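Local coordinates for tetraacyldisaccharide 4'-kinase (Aquifex aeolicus, PDB 4EHX), which probably transfers the gamma-phosphate of ATP to the 4'-position of a tetraacyldisaccharide 1-phosphate, forming lipid IVA in lipid A biosynthesis, at residues A182-Y187 / F202-E207. Numbering follows the deposited sequence.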
loop_
_atom_site.group_PDB
_atom_site.type_symbol
_atom_site.label_atom_id
_atom_site.label_comp_id
_atom_site.label_asym_id
_atom_site.label_seq_id
_atom_site.Cartn_x
_atom_site.Cartn_y
_atom_site.Cartn_z
ATOM N N ALA A 182 -5.739 -8.817 13.708
ATOM C CA ALA A 182 -5.554 -7.482 14.262
ATOM C C ALA A 182 -6.202 -6.492 13.312
ATOM O O ALA A 182 -6.168 -6.680 12.088
ATOM C CB ALA A 182 -4.063 -7.158 14.426
ATOM N N LEU A 183 -6.806 -5.451 13.874
ATOM C CA LEU A 183 -7.382 -4.370 13.079
ATOM C C LEU A 183 -6.577 -3.089 13.226
ATOM O O LEU A 183 -6.179 -2.716 14.326
ATOM C CB LEU A 183 -8.822 -4.078 13.510
ATOM C CG LEU A 183 -9.847 -5.182 13.259
ATOM C CD1 LEU A 183 -11.217 -4.738 13.735
ATOM C CD2 LEU A 183 -9.888 -5.531 11.792
ATOM N N VAL A 184 -6.371 -2.407 12.109
ATOM C CA VAL A 184 -5.743 -1.095 12.121
ATOM C C VAL A 184 -6.777 -0.122 11.594
ATOM O O VAL A 184 -7.227 -0.251 10.450
ATOM C CB VAL A 184 -4.478 -1.047 11.224
ATOM C CG1 VAL A 184 -3.886 0.381 11.202
ATOM C CG2 VAL A 184 -3.421 -2.035 11.740
ATOM N N LEU A 185 -7.176 0.821 12.444
ATOM C CA LEU A 185 -8.229 1.769 12.111
ATOM C C LEU A 185 -7.582 3.020 11.547
ATOM O O LEU A 185 -6.986 3.804 12.282
ATOM C CB LEU A 185 -9.060 2.107 13.345
ATOM C CG LEU A 185 -9.653 0.941 14.153
ATOM C CD1 LEU A 185 -10.601 1.466 15.234
ATOM C CD2 LEU A 185 -10.372 -0.080 13.273
ATOM N N THR A 186 -7.708 3.199 10.239
ATOM C CA THR A 186 -6.931 4.203 9.510
ATOM C C THR A 186 -7.636 5.550 9.286
ATOM O O THR A 186 -8.838 5.713 9.551
ATOM C CB THR A 186 -6.536 3.645 8.135
ATOM O OG1 THR A 186 -7.736 3.337 7.411
ATOM C CG2 THR A 186 -5.694 2.355 8.288
ATOM N N TYR A 187 -6.862 6.503 8.772
ATOM C CA TYR A 187 -7.317 7.870 8.500
ATOM C C TYR A 187 -7.866 8.576 9.734
ATOM O O TYR A 187 -8.766 9.411 9.635
ATOM C CB TYR A 187 -8.310 7.897 7.329
ATOM C CG TYR A 187 -7.667 7.527 6.012
ATOM C CD1 TYR A 187 -7.573 6.194 5.608
ATOM C CD2 TYR A 187 -7.121 8.504 5.182
ATOM C CE1 TYR A 187 -6.970 5.847 4.406
ATOM C CE2 TYR A 187 -6.517 8.165 3.977
ATOM C CZ TYR A 187 -6.446 6.836 3.596
ATOM O OH TYR A 187 -5.854 6.488 2.403
ATOM N N PHE A 202 -5.693 -1.105 16.659
ATOM C CA PHE A 202 -4.685 -0.042 16.688
ATOM C C PHE A 202 -5.068 1.126 15.794
ATOM O O PHE A 202 -5.182 0.977 14.579
ATOM C CB PHE A 202 -3.348 -0.587 16.186
ATOM C CG PHE A 202 -2.900 -1.816 16.908
ATOM C CD1 PHE A 202 -3.308 -3.067 16.474
ATOM C CD2 PHE A 202 -2.113 -1.716 18.047
ATOM C CE1 PHE A 202 -2.909 -4.208 17.151
ATOM C CE2 PHE A 202 -1.718 -2.849 18.733
ATOM C CZ PHE A 202 -2.117 -4.096 18.282
ATOM N N LYS A 203 -5.239 2.294 16.388
ATOM C CA LYS A 203 -5.559 3.476 15.607
ATOM C C LYS A 203 -4.323 3.977 14.892
ATOM O O LYS A 203 -3.236 4.047 15.477
ATOM C CB LYS A 203 -6.090 4.578 16.521
ATOM C CG LYS A 203 -7.503 4.336 17.039
ATOM C CD LYS A 203 -7.894 5.520 17.918
ATOM C CE LYS A 203 -9.352 5.501 18.311
ATOM N NZ LYS A 203 -9.633 6.756 19.068
ATOM N N MET A 204 -4.496 4.355 13.633
ATOM C CA MET A 204 -3.376 4.807 12.820
ATOM C C MET A 204 -3.592 6.228 12.337
ATOM O O MET A 204 -4.634 6.543 11.759
ATOM C CB MET A 204 -3.203 3.881 11.616
ATOM C CG MET A 204 -2.157 4.371 10.618
ATOM S SD MET A 204 -1.915 3.176 9.272
ATOM C CE MET A 204 -2.188 4.229 7.843
ATOM N N PHE A 205 -2.598 7.072 12.589
ATOM C CA PHE A 205 -2.617 8.475 12.182
ATOM C C PHE A 205 -1.478 8.615 11.200
ATOM O O PHE A 205 -0.473 7.928 11.331
ATOM C CB PHE A 205 -2.357 9.400 13.383
ATOM C CG PHE A 205 -3.457 9.394 14.420
ATOM C CD1 PHE A 205 -3.583 8.340 15.313
ATOM C CD2 PHE A 205 -4.339 10.460 14.520
ATOM C CE1 PHE A 205 -4.591 8.340 16.279
ATOM C CE2 PHE A 205 -5.342 10.469 15.487
ATOM C CZ PHE A 205 -5.471 9.407 16.361
ATOM N N ARG A 206 -1.631 9.481 10.204
ATOM C CA ARG A 206 -0.503 9.805 9.343
ATOM C C ARG A 206 -0.261 11.286 9.427
ATOM O O ARG A 206 -1.188 12.079 9.305
ATOM C CB ARG A 206 -0.756 9.370 7.892
ATOM C CG ARG A 206 -0.586 7.876 7.689
ATOM C CD ARG A 206 -0.522 7.508 6.219
ATOM N NE ARG A 206 -1.765 7.802 5.527
ATOM C CZ ARG A 206 -1.983 7.544 4.242
ATOM N NH1 ARG A 206 -1.036 6.984 3.505
ATOM N NH2 ARG A 206 -3.151 7.848 3.696
ATOM N N GLU A 207 0.988 11.654 9.662
ATOM C CA GLU A 207 1.346 13.037 9.877
ATOM C C GLU A 207 2.517 13.439 8.977
ATOM O O GLU A 207 3.439 12.656 8.755
ATOM C CB GLU A 207 1.653 13.262 11.367
ATOM C CG GLU A 207 0.413 13.010 12.244
ATOM C CD GLU A 207 0.681 13.015 13.746
ATOM O OE1 GLU A 207 1.814 13.326 14.176
ATOM O OE2 GLU A 207 -0.267 12.703 14.497
HETATM O O HOH W 1 -4.028 7.083 8.831
#
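Val-184 pairs with Phe-202 and Leu-185 with Lys-203 where strand 182-186 runs parallel to segment 202-207 of strand 201-212, the axes of the two short segments 34° apart. In this P-loop kinase fold, 182-186 is flanked by strand 150-156, also parallel to it, and by the longer strand 201-212, which also pairs antiparallel with strand 291-300. The backbone ladder alternates as parallel pairing requires: Phe-202 N donates to Leu-183 O (2.9 Å), Leu-185 N to Phe-202 O, and Met-204 N to Leu-185 O. Beyond it the strands diverge, and a water bridges the gap, accepting from Tyr-187 N (2.9 Å) and donating to Met-204 O.

Apolar side chains suit the buried face that bears Val-184. With chi1 177°, Val-184 CG1 stands opposite its own backbone N and packs on Met-204 CB at 3.6 Å. The unbranched, extended methionine chain carries SD to 4.0 Å from Thr-186 CG2, and the bend at chi3 lays CE beside the same methyl; the OG1 of this threonine bonds weakly to Leu-155 O, so one small residue serves both an apolar and a polar neighbour. Phe-202 meets Ala-182 CB with its ring edge, where a small methyl fits. On the face of Leu-185, Lys-203 reaches out to a salt bridge with Glu-194.

Tyr-187 lies near Gly-48 of the predicted ATP site. Its side chain runs alongside that of Arg-206, but phenol and guanidinium planes are turned 83° apart. Arginine's several N-H groups let NH1 bond Ser-53 while NH2 lies 3.3 Å from Tyr-187 OH.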